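Side-chain contacts in ethylbenzene dehydrogenase beta-subunit (Aromatoleum aromaticum, PDB 2IVF), which is an iron-sulfur protein of the 4Fe-4S dicluster family and probably carries electrons along its row of clusters as one subunit of a larger complex: residues B[155-160]-B[168-173]; B[148-153]-B[233-238]; B[39-44]-B[215-220]. All coordinates share one frame; numbering follows the deposited sequence.

Contact 1: residues B[155-160]-B[168-173]; sequences TNPACL and IYKRED. With SF4 (iron/sulfur cluster), chain S.
L160 and I168 meet through their aliphatic branches, L160 CB lying 3.7 Å from I168 CG2. The leucine continues along the strand backbone: its CG rests 3.5 Å from I168 O, and CD1 reaches on to K170 N at 3.8 Å. The other branch of I168, through CG1, lays CD1 against C159, 3.8 Å from its CB. C159 is the cluster-binding residue here, with SG 2.2 Å from FE2 of the iron/sulfur cluster, so I168 packs directly behind the cluster-binding cysteine. The C159 side chain (chi1 58°) tucks SG between its own N and C. A water donates to both L160 O (2.9 Å) and I168 O (2.8 Å), joining the two backbones at the edge of the apolar patch. Further along, K170 is stretched out to CE, which comes within 4.0 Å of T155 CA; a turn at chi4 (65°) then directs NZ to carbonyls of C154 and G175 and to Q18 OE1. P157 stands at the N-cap position of helix 158-162, and V177 and I199 also pack on C159 and I168. I168 also touches the Fe3-S4 cluster. A short helix that carries a cluster cysteine and is followed by a two-stranded hairpin, here strands 168-170 and 177-179, is typical of the bacterial ferredoxin fold.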
loop_
_atom_site.group_PDB
_atom_site.type_symbol
_atom_site.label_atom_id
_atom_site.label_comp_id
_atom_site.label_asym_id
_atom_site.label_seq_id
_atom_site.Cartn_x
_atom_site.Cartn_y
_atom_site.Cartn_z
ATOM N N THR B 155 17.429 12.153 26.792
ATOM C CA THR B 155 17.776 12.469 28.192
ATOM C C THR B 155 18.676 13.683 28.257
ATOM O O THR B 155 18.612 14.470 29.204
ATOM C CB THR B 155 18.517 11.268 28.801
ATOM O OG1 THR B 155 17.659 10.125 28.752
ATOM C CG2 THR B 155 18.942 11.538 30.221
ATOM N N ASN B 156 19.538 13.846 27.245
ATOM C CA ASN B 156 20.380 15.032 27.167
ATOM C C ASN B 156 20.134 15.745 25.845
ATOM O O ASN B 156 20.982 15.696 24.952
ATOM C CB ASN B 156 21.830 14.660 27.308
ATOM C CG ASN B 156 22.740 15.860 27.199
ATOM O OD1 ASN B 156 22.417 16.922 27.728
ATOM N ND2 ASN B 156 23.870 15.719 26.469
ATOM N N PRO B 157 18.950 16.371 25.698
ATOM C CA PRO B 157 18.510 16.896 24.404
ATOM C C PRO B 157 19.340 18.074 23.935
ATOM O O PRO B 157 19.551 19.043 24.690
ATOM C CB PRO B 157 17.045 17.280 24.622
ATOM C CG PRO B 157 16.816 17.269 26.062
ATOM C CD PRO B 157 17.958 16.562 26.760
ATOM N N ALA B 158 19.842 17.968 22.713
ATOM C CA ALA B 158 20.704 19.003 22.168
ATOM C C ALA B 158 19.864 20.201 21.749
ATOM O O ALA B 158 20.306 21.326 21.873
ATOM C CB ALA B 158 21.508 18.480 21.033
ATOM N N CYS B 159 18.660 19.938 21.294
ATOM C CA CYS B 159 17.711 20.969 20.909
ATOM C C CYS B 159 17.467 21.945 22.042
ATOM O O CYS B 159 17.547 23.161 21.867
ATOM C CB CYS B 159 16.427 20.291 20.484
ATOM S SG CYS B 159 15.631 19.212 21.732
ATOM N N LEU B 160 17.166 21.412 23.211
ATOM C CA LEU B 160 16.939 22.229 24.407
ATOM C C LEU B 160 18.104 23.131 24.759
ATOM O O LEU B 160 17.924 24.309 25.112
ATOM C CB LEU B 160 16.626 21.301 25.559
ATOM C CG LEU B 160 16.208 21.878 26.927
ATOM C CD1 LEU B 160 15.400 20.748 27.648
ATOM C CD2 LEU B 160 17.367 22.303 27.756
ATOM N N ILE B 168 12.376 25.458 24.566
ATOM C CA ILE B 168 12.292 23.995 24.580
ATOM C C ILE B 168 12.473 23.497 26.006
ATOM O O ILE B 168 13.369 23.938 26.748
ATOM C CB ILE B 168 13.343 23.351 23.675
ATOM C CG1 ILE B 168 13.075 23.734 22.227
ATOM C CG2 ILE B 168 13.409 21.785 23.859
ATOM C CD1 ILE B 168 14.074 23.183 21.231
ATOM N N TYR B 169 11.606 22.571 26.396
ATOM C CA TYR B 169 11.706 21.990 27.714
ATOM C C TYR B 169 11.413 20.511 27.693
ATOM O O TYR B 169 10.857 19.987 26.722
ATOM C CB TYR B 169 10.774 22.673 28.707
ATOM C CG TYR B 169 9.316 22.563 28.368
ATOM C CD1 TYR B 169 8.740 23.409 27.418
ATOM C CD2 TYR B 169 8.497 21.620 28.993
ATOM C CE1 TYR B 169 7.409 23.329 27.114
ATOM C CE2 TYR B 169 7.158 21.539 28.691
ATOM C CZ TYR B 169 6.613 22.388 27.754
ATOM O OH TYR B 169 5.271 22.304 27.447
ATOM N N LYS B 170 11.840 19.844 28.760
ATOM C CA LYS B 170 11.655 18.402 28.881
ATOM C C LYS B 170 10.783 18.212 30.096
ATOM O O LYS B 170 11.150 18.644 31.188
ATOM C CB LYS B 170 12.982 17.714 29.111
ATOM C CG LYS B 170 12.908 16.192 29.073
ATOM C CD LYS B 170 14.324 15.593 29.095
ATOM C CE LYS B 170 14.292 14.039 29.241
ATOM N NZ LYS B 170 13.678 13.347 28.067
ATOM N N ARG B 171 9.632 17.608 29.890
ATOM C CA ARG B 171 8.698 17.356 30.965
ATOM C C ARG B 171 9.342 16.457 31.996
ATOM O O ARG B 171 9.935 15.438 31.656
ATOM C CB ARG B 171 7.460 16.720 30.413
ATOM C CG ARG B 171 6.470 17.693 29.793
ATOM C CD ARG B 171 5.069 17.164 29.964
ATOM N NE ARG B 171 4.697 17.168 31.384
ATOM C CZ ARG B 171 3.889 18.052 31.960
ATOM N NH1 ARG B 171 3.358 19.049 31.267
ATOM N NH2 ARG B 171 3.633 17.953 33.266
ATOM N N GLU B 172 9.285 16.855 33.260
ATOM C CA GLU B 172 9.873 16.019 34.290
ATOM C C GLU B 172 9.011 14.787 34.592
ATOM O O GLU B 172 9.529 13.799 35.085
ATOM C CB GLU B 172 10.149 16.809 35.573
ATOM C CG GLU B 172 11.186 17.944 35.424
ATOM C CD GLU B 172 12.616 17.437 35.189
ATOM O OE1 GLU B 172 13.468 17.648 36.103
ATOM O OE2 GLU B 172 12.880 16.830 34.109
ATOM N N ASP B 173 7.724 14.821 34.278
ATOM C CA ASP B 173 6.862 13.736 34.671
ATOM C C ASP B 173 7.030 12.505 33.728
ATOM O O ASP B 173 6.952 11.356 34.173
ATOM C CB ASP B 173 5.407 14.228 34.811
ATOM C CG ASP B 173 4.789 14.640 33.491
ATOM O OD1 ASP B 173 5.545 15.128 32.625
ATOM O OD2 ASP B 173 3.542 14.488 33.304
HETATM FE FE1 SF4 S . 16.399 15.924 18.631
HETATM FE FE2 SF4 S . 15.724 17.183 20.840
HETATM FE FE3 SF4 S . 16.582 14.579 20.953
HETATM FE FE4 SF4 S . 14.128 15.138 19.863
HETATM S S1 SF4 S . 14.786 15.462 22.057
HETATM S S2 SF4 S . 15.771 13.774 18.985
HETATM S S3 SF4 S . 14.518 17.165 18.929
HETATM S S4 SF4 S . 17.842 16.415 20.357
HETATM O O HOH W 1 15.414 25.541 25.773
#

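Contact 2: residues B[148-153]-B[233-238]; sequences ARMCNH and RVRAFG. With SF4 (iron/sulfur cluster), chain S; SF4 (iron/sulfur cluster), chain T.
R235 packs its guanidinium group against A148 and M150 in a small, buried side-chain contact between the end of strand 141-149 and the start of strand 235-239, about 7 Å from the centre of the chain (centre to centre). The backbones stay well apart, and the long arginine bridges the gap. R235 NH2 lies 3.5 Å from A148 CB, and R235 NH1 lies 3.5 Å from M150 SD; both partners come in obliquely to the guanidinium plane. The methionine doubles back at chi2 (88°) and chi3 (77°), which also brings its CE to 3.6 Å from R235 NH1. S4 of one iron/sulfur cluster lies nearly in the guanidinium plane, at its rim, 3.3 Å from R235 NE. N227 OD1 accepts from NH1 and N54 OD1 from NH2, fixing the rotation of the group. Just past M150, C151 SG binds FE4 of a second cluster at 2.3 Å and accepts a bond from H153 N (3.2 Å, 164°), while the H153 ring lies with one face over that same sulfur. A buried positive charge beside one cluster, and an N-H donated to the thiolate of the other, would probably favour the reduced state of each.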
loop_
_atom_site.group_PDB
_atom_site.type_symbol
_atom_site.label_atom_id
_atom_site.label_comp_id
_atom_site.label_asym_id
_atom_site.label_seq_id
_atom_site.Cartn_x
_atom_site.Cartn_y
_atom_site.Cartn_z
ATOM N N ALA B 148 11.905 3.253 10.977
ATOM C CA ALA B 148 10.986 4.204 11.567
ATOM C C ALA B 148 11.681 5.024 12.603
ATOM O O ALA B 148 12.479 4.513 13.417
ATOM C CB ALA B 148 9.733 3.493 12.178
ATOM N N ARG B 149 11.382 6.314 12.582
ATOM C CA ARG B 149 12.015 7.242 13.465
ATOM C C ARG B 149 11.036 8.328 13.880
ATOM O O ARG B 149 10.150 8.709 13.112
ATOM C CB ARG B 149 13.228 7.882 12.797
ATOM C CG ARG B 149 14.383 6.911 12.506
ATOM C CD ARG B 149 15.448 7.558 11.697
ATOM N NE ARG B 149 15.887 8.686 12.492
ATOM C CZ ARG B 149 16.061 9.923 12.066
ATOM N NH1 ARG B 149 15.900 10.248 10.808
ATOM N NH2 ARG B 149 16.404 10.863 12.937
ATOM N N MET B 150 11.241 8.840 15.076
ATOM C CA MET B 150 10.521 10.003 15.559
ATOM C C MET B 150 11.506 10.771 16.426
ATOM O O MET B 150 12.695 10.427 16.475
ATOM C CB MET B 150 9.308 9.594 16.425
ATOM C CG MET B 150 8.427 8.528 15.884
ATOM S SD MET B 150 8.911 6.827 16.284
ATOM C CE MET B 150 8.326 6.764 18.004
ATOM N N CYS B 151 11.024 11.764 17.164
ATOM C CA CYS B 151 11.896 12.423 18.136
ATOM C C CYS B 151 12.184 11.397 19.219
ATOM O O CYS B 151 11.302 10.654 19.636
ATOM C CB CYS B 151 11.285 13.678 18.728
ATOM S SG CYS B 151 12.052 14.236 20.266
ATOM N N ASN B 152 13.432 11.376 19.673
ATOM C CA ASN B 152 13.886 10.415 20.649
ATOM C C ASN B 152 13.620 10.827 22.097
ATOM O O ASN B 152 13.936 10.077 22.997
ATOM C CB ASN B 152 15.390 10.115 20.411
ATOM C CG ASN B 152 15.639 9.564 19.047
ATOM O OD1 ASN B 152 15.188 8.450 18.739
ATOM N ND2 ASN B 152 16.242 10.363 18.175
ATOM N N HIS B 153 13.083 12.026 22.330
ATOM C CA HIS B 153 12.856 12.533 23.678
ATOM C C HIS B 153 14.008 12.268 24.584
ATOM O O HIS B 153 13.890 11.717 25.694
ATOM C CB HIS B 153 11.517 12.048 24.212
ATOM C CG HIS B 153 10.396 12.483 23.347
ATOM N ND1 HIS B 153 9.865 13.757 23.412
ATOM C CD2 HIS B 153 9.785 11.874 22.302
ATOM C CE1 HIS B 153 8.937 13.887 22.486
ATOM N NE2 HIS B 153 8.859 12.755 21.808
ATOM N N ARG B 233 2.846 -4.601 14.311
ATOM C CA ARG B 233 2.978 -4.933 15.734
ATOM C C ARG B 233 4.463 -4.886 16.142
ATOM O O ARG B 233 4.946 -5.697 16.925
ATOM C CB ARG B 233 2.310 -6.290 16.044
ATOM C CG ARG B 233 0.898 -6.435 15.386
ATOM C CD ARG B 233 0.309 -7.814 15.479
ATOM N NE ARG B 233 -0.404 -8.145 16.721
ATOM C CZ ARG B 233 0.137 -8.747 17.799
ATOM N NH1 ARG B 233 1.408 -9.153 17.829
ATOM N NH2 ARG B 233 -0.629 -9.022 18.823
ATOM N N VAL B 234 5.110 -3.849 15.631
ATOM C CA VAL B 234 6.543 -3.591 15.729
ATOM C C VAL B 234 6.899 -2.799 16.968
ATOM O O VAL B 234 8.042 -2.799 17.415
ATOM C CB VAL B 234 6.858 -2.754 14.466
ATOM C CG1 VAL B 234 8.074 -1.923 14.549
ATOM C CG2 VAL B 234 6.709 -3.648 13.255
ATOM N N ARG B 235 5.912 -2.081 17.484
ATOM C CA ARG B 235 6.132 -0.990 18.397
ATOM C C ARG B 235 5.728 -1.374 19.817
ATOM O O ARG B 235 4.672 -1.931 20.027
ATOM C CB ARG B 235 5.257 0.174 17.992
ATOM C CG ARG B 235 5.429 0.728 16.601
ATOM C CD ARG B 235 6.703 1.396 16.468
ATOM N NE ARG B 235 6.759 2.142 15.229
ATOM C CZ ARG B 235 6.702 3.475 15.122
ATOM N NH1 ARG B 235 6.552 4.258 16.169
ATOM N NH2 ARG B 235 6.806 4.026 13.926
ATOM N N ALA B 236 6.564 -1.083 20.788
ATOM C CA ALA B 236 6.157 -1.129 22.166
ATOM C C ALA B 236 6.427 0.214 22.814
ATOM O O ALA B 236 7.288 0.987 22.377
ATOM C CB ALA B 236 6.905 -2.280 22.929
ATOM N N PHE B 237 5.693 0.478 23.884
ATOM C CA PHE B 237 5.646 1.802 24.433
ATOM C C PHE B 237 5.468 1.685 25.933
ATOM O O PHE B 237 4.754 0.807 26.421
ATOM C CB PHE B 237 4.433 2.564 23.880
ATOM C CG PHE B 237 4.333 3.986 24.381
ATOM C CD1 PHE B 237 5.336 4.884 24.126
ATOM C CD2 PHE B 237 3.215 4.429 25.101
ATOM C CE1 PHE B 237 5.237 6.213 24.583
ATOM C CE2 PHE B 237 3.106 5.745 25.534
ATOM C CZ PHE B 237 4.105 6.627 25.293
ATOM N N GLY B 238 6.090 2.595 26.659
ATOM C CA GLY B 238 5.849 2.663 28.079
ATOM C C GLY B 238 6.926 3.417 28.802
ATOM O O GLY B 238 7.781 3.997 28.168
HETATM FE FE1 SF4 S . 16.399 15.924 18.631
HETATM FE FE2 SF4 S . 15.724 17.183 20.840
HETATM FE FE3 SF4 S . 16.582 14.579 20.953
HETATM FE FE4 SF4 S . 14.128 15.138 19.863
HETATM S S1 SF4 S . 14.786 15.462 22.057
HETATM S S2 SF4 S . 15.771 13.774 18.985
HETATM S S3 SF4 S . 14.518 17.165 18.929
HETATM S S4 SF4 S . 17.842 16.415 20.357
HETATM FE FE1 SF4 T . 6.948 -0.232 10.222
HETATM FE FE2 SF4 T . 5.480 2.032 10.710
HETATM FE FE3 SF4 T . 4.812 -0.340 11.790
HETATM FE FE4 SF4 T . 4.383 -0.010 9.142
HETATM S S1 SF4 T . 3.381 1.141 10.801
HETATM S S2 SF4 T . 5.300 -1.834 10.183
HETATM S S3 SF4 T . 6.205 1.284 8.665
HETATM S S4 SF4 T . 6.747 0.867 12.199
#

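Contact 3: residues B[39-44]-B[215-220]; sequences KNIWTK and YPRIEK. With SF4 (iron/sulfur cluster), chain U.
W42 and P216 meet where helix 33-42 and the short helix 215-218 come together beside an iron/sulfur cluster of the ferredoxin-like core; C38, within the first helix, and C211 and C214, just ahead of the second, belong to the same cluster pocket. The apolar part is compact. The far corner of the indole presses on the proline ring, W42 CH2 lying 3.6 Å from P216 CG and 3.8 Å from P216 CD, with the two side chains approaching from opposite directions. I41 CG2 sits over one face of the indole, and W53 also meets the tryptophan, the ring planes at about 20°. Next to this pair, I41 CD1 approaches R217 NH1 at 3.9 Å, oblique to the guanidinium plane. The polar end of R217 looks to other partners: NH1 forms a salt bridge with E107 of the alpha-subunit chain, and NE donates to A223 O. This places the contact at the boundary between subunits. Side-chain hydrogen bonds within 39-44 tie K39 to the turn after the helix, NZ reaching T43 OG1 (2.7 Å), T43 O (2.7 Å) and also M51 O; K44 NZ bonds N40 OD1 (3.2 Å), and both atoms also bond N135 of the alpha-subunit chain. Toward the cluster, the pyrrole side of the indole takes over: W42 CD1 comes to 3.6 Å from S3 of the iron/sulfur cluster.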
loop_
_atom_site.group_PDB
_atom_site.type_symbol
_atom_site.label_atom_id
_atom_site.label_comp_id
_atom_site.label_asym_id
_atom_site.label_seq_id
_atom_site.Cartn_x
_atom_site.Cartn_y
_atom_site.Cartn_z
ATOM N N LYS B 39 0.446 12.027 10.913
ATOM C CA LYS B 39 0.204 13.168 10.029
ATOM C C LYS B 39 -1.247 13.597 10.120
ATOM O O LYS B 39 -1.567 14.786 10.080
ATOM C CB LYS B 39 0.508 12.793 8.581
ATOM C CG LYS B 39 0.716 14.006 7.627
ATOM C CD LYS B 39 2.178 14.003 7.125
ATOM C CE LYS B 39 2.647 15.268 6.545
ATOM N NZ LYS B 39 2.837 16.336 7.528
ATOM N N ASN B 40 -2.115 12.601 10.213
ATOM C CA ASN B 40 -3.546 12.833 10.174
ATOM C C ASN B 40 -4.138 13.306 11.475
ATOM O O ASN B 40 -5.311 13.670 11.507
ATOM C CB ASN B 40 -4.265 11.605 9.589
ATOM C CG ASN B 40 -4.114 11.556 8.076
ATOM O OD1 ASN B 40 -4.875 12.219 7.355
ATOM N ND2 ASN B 40 -3.070 10.877 7.601
ATOM N N ILE B 41 -3.340 13.340 12.540
ATOM C CA ILE B 41 -3.701 14.128 13.714
ATOM C C ILE B 41 -2.991 15.467 13.748
ATOM O O ILE B 41 -3.650 16.510 13.881
ATOM C CB ILE B 41 -3.411 13.398 15.034
ATOM C CG1 ILE B 41 -3.967 11.991 14.995
ATOM C CG2 ILE B 41 -3.981 14.232 16.240
ATOM C CD1 ILE B 41 -3.409 11.055 16.073
ATOM N N TRP B 42 -1.664 15.453 13.612
ATOM C CA TRP B 42 -0.850 16.602 13.965
ATOM C C TRP B 42 -0.330 17.465 12.839
ATOM O O TRP B 42 -0.026 18.643 13.093
ATOM C CB TRP B 42 0.355 16.205 14.836
ATOM C CG TRP B 42 -0.007 15.298 15.949
ATOM C CD1 TRP B 42 0.373 14.007 16.072
ATOM C CD2 TRP B 42 -0.869 15.569 17.065
ATOM N NE1 TRP B 42 -0.176 13.449 17.203
ATOM C CE2 TRP B 42 -0.929 14.391 17.837
ATOM C CE3 TRP B 42 -1.591 16.695 17.494
ATOM C CZ2 TRP B 42 -1.706 14.287 18.990
ATOM C CZ3 TRP B 42 -2.342 16.598 18.655
ATOM C CH2 TRP B 42 -2.394 15.411 19.388
ATOM N N THR B 43 -0.130 16.926 11.646
ATOM C CA THR B 43 0.670 17.681 10.680
ATOM C C THR B 43 -0.001 17.845 9.343
ATOM O O THR B 43 0.611 17.677 8.299
ATOM C CB THR B 43 2.136 17.131 10.516
ATOM O OG1 THR B 43 2.124 15.764 10.088
ATOM C CG2 THR B 43 2.862 17.221 11.826
ATOM N N LYS B 44 -1.249 18.247 9.404
ATOM C CA LYS B 44 -1.967 18.739 8.243
ATOM C C LYS B 44 -2.308 20.233 8.323
ATOM O O LYS B 44 -3.000 20.758 7.465
ATOM C CB LYS B 44 -3.224 17.892 8.030
ATOM C CG LYS B 44 -2.888 16.579 7.446
ATOM C CD LYS B 44 -4.058 15.604 7.422
ATOM C CE LYS B 44 -5.207 16.041 6.589
ATOM N NZ LYS B 44 -6.289 15.000 6.689
ATOM N N TYR B 215 1.078 13.845 23.462
ATOM C CA TYR B 215 0.750 13.984 24.854
ATOM C C TYR B 215 -0.743 14.157 25.131
ATOM O O TYR B 215 -1.187 13.744 26.201
ATOM C CB TYR B 215 1.566 15.085 25.564
ATOM C CG TYR B 215 1.313 16.503 25.093
ATOM C CD1 TYR B 215 0.222 17.236 25.567
ATOM C CD2 TYR B 215 2.181 17.140 24.211
ATOM C CE1 TYR B 215 -0.010 18.540 25.154
ATOM C CE2 TYR B 215 1.947 18.480 23.776
ATOM C CZ TYR B 215 0.850 19.161 24.262
ATOM O OH TYR B 215 0.583 20.469 23.876
ATOM N N PRO B 216 -1.503 14.805 24.227
ATOM C CA PRO B 216 -2.955 14.867 24.470
ATOM C C PRO B 216 -3.598 13.463 24.624
ATOM O O PRO B 216 -4.558 13.264 25.378
ATOM C CB PRO B 216 -3.462 15.543 23.197
ATOM C CG PRO B 216 -2.330 16.412 22.801
ATOM C CD PRO B 216 -1.177 15.503 22.965
ATOM N N ARG B 217 -3.042 12.503 23.915
ATOM C CA ARG B 217 -3.550 11.122 23.976
ATOM C C ARG B 217 -3.005 10.383 25.191
ATOM O O ARG B 217 -3.769 9.794 25.966
ATOM C CB ARG B 217 -3.132 10.348 22.738
ATOM C CG ARG B 217 -3.907 10.742 21.513
ATOM C CD ARG B 217 -3.285 10.203 20.290
ATOM N NE ARG B 217 -3.219 8.710 20.201
ATOM C CZ ARG B 217 -3.987 7.937 19.414
ATOM N NH1 ARG B 217 -4.902 8.447 18.629
ATOM N NH2 ARG B 217 -3.815 6.624 19.379
ATOM N N ILE B 218 -1.686 10.467 25.382
ATOM C CA ILE B 218 -1.058 9.752 26.464
ATOM C C ILE B 218 -1.541 10.253 27.850
ATOM O O ILE B 218 -1.672 9.474 28.763
ATOM C CB ILE B 218 0.483 9.657 26.305
ATOM C CG1 ILE B 218 1.134 10.898 26.751
ATOM C CG2 ILE B 218 0.955 9.125 24.884
ATOM C CD1 ILE B 218 1.423 10.809 28.248
ATOM N N GLU B 219 -1.842 11.534 28.002
ATOM C CA GLU B 219 -2.370 12.023 29.276
ATOM C C GLU B 219 -3.791 11.517 29.618
ATOM O O GLU B 219 -4.245 11.635 30.761
ATOM C CB GLU B 219 -2.318 13.538 29.304
ATOM C CG GLU B 219 -3.322 14.184 28.416
ATOM C CD GLU B 219 -3.080 15.700 28.297
ATOM O OE1 GLU B 219 -2.063 16.205 28.837
ATOM O OE2 GLU B 219 -3.932 16.342 27.637
ATOM N N LYS B 220 -4.485 10.975 28.621
ATOM C CA LYS B 220 -5.713 10.216 28.786
ATOM C C LYS B 220 -5.495 8.688 28.755
ATOM O O LYS B 220 -6.454 7.952 28.652
ATOM C CB LYS B 220 -6.696 10.562 27.649
ATOM C CG LYS B 220 -7.042 12.051 27.485
ATOM C CD LYS B 220 -7.566 12.667 28.765
ATOM C CE LYS B 220 -7.938 14.149 28.555
ATOM N NZ LYS B 220 -8.479 14.668 29.805
HETATM FE FE1 SF4 U . 5.251 11.684 17.944
HETATM FE FE2 SF4 U . 3.602 11.778 15.900
HETATM FE FE3 SF4 U . 4.256 9.401 16.973
HETATM FE FE4 SF4 U . 2.605 11.020 18.350
HETATM S S1 SF4 U . 2.156 10.013 16.338
HETATM S S2 SF4 U . 4.438 9.969 19.198
HETATM S S3 SF4 U . 3.436 13.117 17.771
HETATM S S4 SF4 U . 5.668 10.899 15.855
#

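Overall arrangement
From the N terminus, 39-44 at the end of helix 33-42 opens contact 3, and 148-153 opens contact 2 as strand 141-149 runs out. Contact 1 follows at once and closes a short loop, 155-160 to 168-173, that lies within the spans of both others. Contact 3 closes next, at 215-220, and contact 2 last, at 233-238, so these two cross. Contacts 1 and 2 touch, with K170 NZ 2.9 Å from H153 O, and share one iron/sulfur cluster; contacts 2 and 3 touch where F237 packs on I218. Together they tie helices 33-42 and 215-218, strands 141-149 and 235-239 and the hairpin 168-170/177-179 around three clusters.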